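Local coordinates for protein disulfide isomerase (Pseudomonas aeruginosa, PDB 4N30), which probably exchanges disulfide bonds in protein substrates as a thioredoxin-fold oxidoreductase of the DsbA subfamily, at residues R107-A112 against D126-Q131; L186-N191 against T206-A211. All blocks are in the same frame, centred on the assembly; numbering follows the deposited sequence. Where two conformers were deposited one is given.

Contact 1 (R107-A112 against D126-Q131); sequences RLVECA and DAIFAQ
Ile128 spans the gap between 126-131 and 107-112 and meets Leu108 and Val109 there, in a small, buried and wholly apolar contact without a hydrogen bond across it. Its CB leaves the backbone toward the partner segment but touches neither residue. CG1 takes the branch anti to the carbonyl carbon (chi1 -68°), which carries the chain on toward 107-112, while CG2 lies off that line and makes no contact across it. The next torsion is extended (chi2 169°), and this full reach brings the terminal methyl CD1 up to both neighbours. There CD1 lies 3.5 Å from Val109 CG1, closer than methyl groups usually pack, as the two side chains slant across each other. In a second direction, roughly at a right angle to the first, the same methyl is 4.2 Å from Leu108 CB. Leucine is thus met at the root of its side chain, valine at the end of one branch. One methyl therefore carries the whole contact.

The CA atoms of Val109 and Ile128 are just 8.5 Å from each other although 19 positions apart in the chain, so the helical run 99-131 cannot be straight and doubles back on itself. Phe121, within that run, also packs on Val109. Leu139 touches Leu108 and Leu144 touches Ile128, both from loops. Helix 151-160 lies against Leu108 through Leu154 and Ala158 and is tied to 107-112 by the Cys111-Cys157 disulfide, all within the helical insertion characteristic of DsbA proteins, with helix 162-177 beside Arg107 and Glu110 OE2 hydrogen-bonded to His92 NE2 of sheet strand 86-92.

Contact 2 (L186-N191 against T206-A211); sequences LVIRDN and TTLLSA
The C-terminal beta-beta-alpha unit of the thioredoxin fold brings strand 185-190 and helix 205-216 together, with strand 196-200 between them in the chain. In the short segments the strand and helix axes come within 10.5 Å of each other, their N-to-C directions 37° apart, so the helix runs obliquely along the sheet. Leu186 and Ile188, two residues apart, point from the strand toward it, and Leu208 and Ala211 receive them. All four are buried, and the contact is purely apolar.

Leu208 starts off to the side of the strand, but its CG, anti to the carbonyl carbon (chi1 -67°), and the extended bond beyond bring CD2 over the sheet. That methyl touches both strand residues, at 3.7 Å from Leu186 CD1 and 4.0 Å from Ile188 CD1. Leu208 crosses both strand side chains at about a right angle, so the meeting is of branch ends and not of chains lying side by side. Ile188 is extended, and its CD1 also reaches Ala211 CB at 4.0 Å. Ala211 meets it with CB alone, and the CA atoms of Ile188 and Ala211 stand 7.8 Å apart.

Leu76 and Trp79 of helix 67-81 pack on Leu208, and Tyr72 on Leu186, so both helices share this face of the sheet. At the strand end, the carboxylate of Asp190 forms a salt bridge with Arg55. Within helix 205-216, Thr206 O is gripped twice: Ser210 OG donates to it over 2.9 Å, tilted 24° from the carbonyl plane, while Ser210 N arrives from the opposite face.

The two contacts are separate hydrophobic clusters on opposite sides of the chain's centre: their centres lie 26 Å apart, their nearest atoms about 12 Å apart, and contact 1 is complete in sequence before the first residue of contact 2. Contact 1 belongs to the helical insertion, contact 2 to the thioredoxin core. Helix 67-81, whose start carries a CxxC sequence that is probably the redox site, reaches a segment of each: Lys70 NZ is hydrogen-bonded to Phe129 O in 126-131, and the same helix packs on contact 2. The Cys111-Cys157 disulfide is distinct from that CxxC pair.

Contact 1 (R107-A112 against D126-Q131)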
loop_
_atom_site.group_PDB
_atom_site.type_symbol
_atom_site.label_atom_id
_atom_site.label_comp_id
_atom_site.label_asym_id
_atom_site.label_seq_id
_atom_site.Cartn_x
_atom_site.Cartn_y
_atom_site.Cartn_z
ATOM N N ARG A 107 -1.525 8.244 -7.579
ATOM C CA ARG A 107 -2.772 9.002 -7.719
ATOM C C ARG A 107 -3.833 8.189 -8.399
ATOM O O ARG A 107 -5.033 8.297 -7.993
ATOM C CB ARG A 107 -2.478 10.291 -8.475
ATOM C CG ARG A 107 -1.570 11.325 -7.789
ATOM C CD ARG A 107 -1.276 12.573 -8.597
ATOM N NE ARG A 107 -0.081 13.213 -8.167
ATOM C CZ ARG A 107 1.088 13.231 -8.852
ATOM N NH1 ARG A 107 1.164 12.855 -10.123
ATOM N NH2 ARG A 107 2.072 13.901 -8.277
ATOM N N LEU A 108 -3.536 7.395 -9.379
ATOM C CA LEU A 108 -4.508 6.562 -10.061
ATOM C C LEU A 108 -5.154 5.606 -9.060
ATOM O O LEU A 108 -6.407 5.464 -9.055
ATOM C CB LEU A 108 -3.897 5.724 -11.175
ATOM C CG LEU A 108 -3.547 6.509 -12.387
ATOM C CD1 LEU A 108 -2.799 5.590 -13.349
ATOM C CD2 LEU A 108 -4.778 7.095 -13.045
ATOM N N VAL A 109 -4.379 5.032 -8.129
ATOM C CA VAL A 109 -4.990 4.019 -7.271
ATOM C C VAL A 109 -5.917 4.736 -6.201
ATOM O O VAL A 109 -6.989 4.214 -5.823
ATOM C CB VAL A 109 -4.046 3.004 -6.600
ATOM C CG1 VAL A 109 -3.323 2.197 -7.650
ATOM C CG2 VAL A 109 -3.086 3.662 -5.624
ATOM N N GLU A 110 -5.510 5.926 -5.722
ATOM C CA GLU A 110 -6.411 6.683 -4.812
ATOM C C GLU A 110 -7.700 7.017 -5.569
ATOM O O GLU A 110 -8.814 6.911 -4.977
ATOM C CB GLU A 110 -5.745 7.954 -4.317
ATOM C CG GLU A 110 -4.532 7.745 -3.391
ATOM C CD GLU A 110 -4.974 7.064 -2.081
ATOM O OE1 GLU A 110 -6.095 7.337 -1.599
ATOM O OE2 GLU A 110 -4.368 6.072 -1.654
ATOM N N CYS A 111 -7.564 7.453 -6.826
ATOM C CA CYS A 111 -8.771 7.831 -7.592
ATOM C C CYS A 111 -9.606 6.634 -7.843
ATOM O O CYS A 111 -10.875 6.776 -7.937
ATOM C CB CYS A 111 -8.250 8.569 -8.839
ATOM S SG CYS A 111 -7.614 10.183 -8.472
ATOM N N ALA A 112 -9.059 5.425 -7.989
ATOM C CA ALA A 112 -9.820 4.207 -8.084
ATOM C C ALA A 112 -10.564 3.929 -6.827
ATOM O O ALA A 112 -11.811 3.478 -6.909
ATOM C CB ALA A 112 -8.905 3.034 -8.457
ATOM N N ASP A 126 -3.105 -4.181 -8.667
ATOM C CA ASP A 126 -2.738 -5.328 -9.519
ATOM C C ASP A 126 -2.606 -4.933 -10.959
ATOM O O ASP A 126 -1.673 -5.343 -11.687
ATOM C CB ASP A 126 -3.792 -6.461 -9.415
ATOM C CG ASP A 126 -3.773 -7.180 -8.081
ATOM O OD1 ASP A 126 -2.792 -7.067 -7.378
ATOM O OD2 ASP A 126 -4.848 -7.807 -7.774
ATOM N N ALA A 127 -3.575 -4.173 -11.433
ATOM C CA ALA A 127 -3.543 -3.811 -12.856
ATOM C C ALA A 127 -2.303 -2.992 -13.168
ATOM O O ALA A 127 -1.688 -3.177 -14.238
ATOM C CB ALA A 127 -4.806 -2.993 -13.197
ATOM N N ILE A 128 -1.918 -2.061 -12.311
ATOM C CA ILE A 128 -0.741 -1.205 -12.530
ATOM C C ILE A 128 0.492 -2.056 -12.458
ATOM O O ILE A 128 1.407 -1.952 -13.337
ATOM C CB ILE A 128 -0.698 0.004 -11.577
ATOM C CG1 ILE A 128 -1.831 0.923 -11.938
ATOM C CG2 ILE A 128 0.683 0.691 -11.683
ATOM C CD1 ILE A 128 -2.035 2.005 -10.866
ATOM N N PHE A 129 0.577 -2.972 -11.497
ATOM C CA PHE A 129 1.780 -3.827 -11.464
ATOM C C PHE A 129 1.851 -4.701 -12.739
ATOM O O PHE A 129 2.964 -4.972 -13.211
ATOM C CB PHE A 129 1.748 -4.769 -10.206
ATOM C CG PHE A 129 2.296 -4.157 -8.955
ATOM C CD1 PHE A 129 3.494 -3.466 -8.953
ATOM C CD2 PHE A 129 1.638 -4.346 -7.745
ATOM C CE1 PHE A 129 4.017 -2.908 -7.780
ATOM C CE2 PHE A 129 2.158 -3.798 -6.561
ATOM C CZ PHE A 129 3.351 -3.068 -6.615
ATOM N N ALA A 130 0.728 -5.112 -13.271
ATOM C CA ALA A 130 0.759 -5.937 -14.523
ATOM C C ALA A 130 1.046 -5.093 -15.714
ATOM O O ALA A 130 1.753 -5.584 -16.603
ATOM C CB ALA A 130 -0.625 -6.589 -14.716
ATOM N N GLN A 131 0.577 -3.881 -15.804
ATOM C CA GLN A 131 0.620 -3.105 -17.035
ATOM C C GLN A 131 1.815 -2.180 -17.153
ATOM O O GLN A 131 2.165 -1.834 -18.268
ATOM C CB GLN A 131 -0.710 -2.321 -17.172
ATOM C CG GLN A 131 -1.911 -3.269 -17.412
ATOM C CD GLN A 131 -3.171 -2.523 -17.489
ATOM O OE1 GLN A 131 -3.231 -1.389 -17.957
ATOM N NE2 GLN A 131 -4.212 -3.190 -17.006
#

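Contact 2 (L186-N191 against T206-A211)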
loop_
_atom_site.group_PDB
_atom_site.type_symbol
_atom_site.label_atom_id
_atom_site.label_comp_id
_atom_site.label_asym_id
_atom_site.label_seq_id
_atom_site.Cartn_x
_atom_site.Cartn_y
_atom_site.Cartn_z
ATOM N N LEU A 186 7.792 -2.403 5.993
ATOM C CA LEU A 186 6.586 -2.651 6.824
ATOM C C LEU A 186 6.649 -1.943 8.141
ATOM O O LEU A 186 7.706 -1.980 8.747
ATOM C CB LEU A 186 6.396 -4.151 7.032
ATOM C CG LEU A 186 6.503 -4.997 5.784
ATOM C CD1 LEU A 186 6.187 -6.480 6.170
ATOM C CD2 LEU A 186 5.541 -4.519 4.678
ATOM N N VAL A 187 5.534 -1.398 8.546
ATOM C CA VAL A 187 5.368 -0.971 9.957
ATOM C C VAL A 187 4.198 -1.828 10.445
ATOM O O VAL A 187 3.075 -1.591 9.990
ATOM C CB VAL A 187 5.125 0.535 10.104
ATOM C CG1 VAL A 187 4.817 0.829 11.608
ATOM C CG2 VAL A 187 6.325 1.343 9.659
ATOM N N ILE A 188 4.472 -2.739 11.392
ATOM C CA ILE A 188 3.401 -3.620 11.883
ATOM C C ILE A 188 2.968 -3.042 13.219
ATOM O O ILE A 188 3.777 -2.894 14.106
ATOM C CB ILE A 188 3.884 -5.049 12.052
ATOM C CG1 ILE A 188 4.502 -5.585 10.744
ATOM C CG2 ILE A 188 2.712 -5.910 12.590
ATOM C CD1 ILE A 188 4.976 -7.035 10.795
ATOM N N ARG A 189 1.687 -2.670 13.330
ATOM C CA ARG A 189 1.131 -2.048 14.526
ATOM C C ARG A 189 0.241 -3.086 15.210
ATOM O O ARG A 189 -0.621 -3.735 14.596
ATOM C CB ARG A 189 0.367 -0.834 14.114
ATOM C CG ARG A 189 -0.268 -0.143 15.356
ATOM C CD ARG A 189 -0.738 1.249 15.083
ATOM N NE ARG A 189 0.332 2.000 14.413
ATOM C CZ ARG A 189 1.445 2.504 14.947
ATOM N NH1 ARG A 189 1.707 2.407 16.251
ATOM N NH2 ARG A 189 2.312 3.159 14.140
ATOM N N ASP A 190 0.330 -3.155 16.552
ATOM C CA ASP A 190 -0.667 -3.857 17.365
ATOM C C ASP A 190 -1.766 -2.865 17.780
ATOM O O ASP A 190 -1.500 -1.872 18.429
ATOM C CB ASP A 190 0.085 -4.372 18.622
ATOM C CG ASP A 190 -0.755 -5.217 19.510
ATOM O OD1 ASP A 190 -2.013 -4.990 19.557
ATOM O OD2 ASP A 190 -0.256 -6.158 20.106
ATOM N N ASN A 191 -2.951 -3.085 17.182
ATOM C CA ASN A 191 -4.059 -2.154 17.365
ATOM C C ASN A 191 -4.610 -2.151 18.818
ATOM O O ASN A 191 -5.387 -1.242 19.150
ATOM C CB ASN A 191 -5.135 -2.481 16.338
ATOM C CG ASN A 191 -4.653 -2.228 14.915
ATOM O OD1 ASN A 191 -4.877 -3.083 14.062
ATOM N ND2 ASN A 191 -4.085 -1.068 14.698
ATOM N N THR A 206 8.560 -16.128 8.576
ATOM C CA THR A 206 9.271 -16.219 9.840
ATOM C C THR A 206 9.481 -14.810 10.435
ATOM O O THR A 206 9.401 -14.550 11.640
ATOM C CB THR A 206 10.585 -16.911 9.690
ATOM O OG1 THR A 206 10.279 -18.169 9.051
ATOM C CG2 THR A 206 11.303 -17.068 11.050
ATOM N N THR A 207 9.866 -13.878 9.555
ATOM C CA THR A 207 10.031 -12.485 9.895
ATOM C C THR A 207 8.705 -11.890 10.417
ATOM O O THR A 207 8.699 -11.202 11.465
ATOM C CB THR A 207 10.643 -11.725 8.723
ATOM O OG1 THR A 207 11.918 -12.361 8.426
ATOM C CG2 THR A 207 10.838 -10.264 9.119
ATOM N N LEU A 208 7.601 -12.120 9.732
ATOM C CA LEU A 208 6.347 -11.578 10.157
ATOM C C LEU A 208 5.959 -12.147 11.530
ATOM O O LEU A 208 5.510 -11.424 12.423
ATOM C CB LEU A 208 5.231 -11.887 9.148
ATOM C CG LEU A 208 5.399 -11.177 7.796
ATOM C CD1 LEU A 208 4.317 -11.607 6.843
ATOM C CD2 LEU A 208 5.422 -9.675 7.882
ATOM N N LEU A 209 6.044 -13.471 11.655
ATOM C CA LEU A 209 5.655 -14.116 12.939
ATOM C C LEU A 209 6.500 -13.631 14.049
ATOM O O LEU A 209 6.048 -13.420 15.191
ATOM C CB LEU A 209 5.781 -15.662 12.843
ATOM C CG LEU A 209 4.748 -16.307 11.907
ATOM C CD1 LEU A 209 5.114 -17.769 11.647
ATOM C CD2 LEU A 209 3.353 -16.121 12.483
ATOM N N SER A 210 7.836 -13.555 13.818
ATOM C CA SER A 210 8.704 -13.084 14.893
ATOM C C SER A 210 8.546 -11.618 15.258
ATOM O O SER A 210 8.709 -11.241 16.409
ATOM C CB SER A 210 10.177 -13.446 14.644
ATOM O OG SER A 210 10.729 -12.843 13.503
ATOM N N ALA A 211 8.172 -10.813 14.280
ATOM C CA ALA A 211 7.863 -9.375 14.592
ATOM C C ALA A 211 6.606 -9.294 15.437
ATOM O O ALA A 211 6.609 -8.467 16.360
ATOM C CB ALA A 211 7.636 -8.659 13.233
#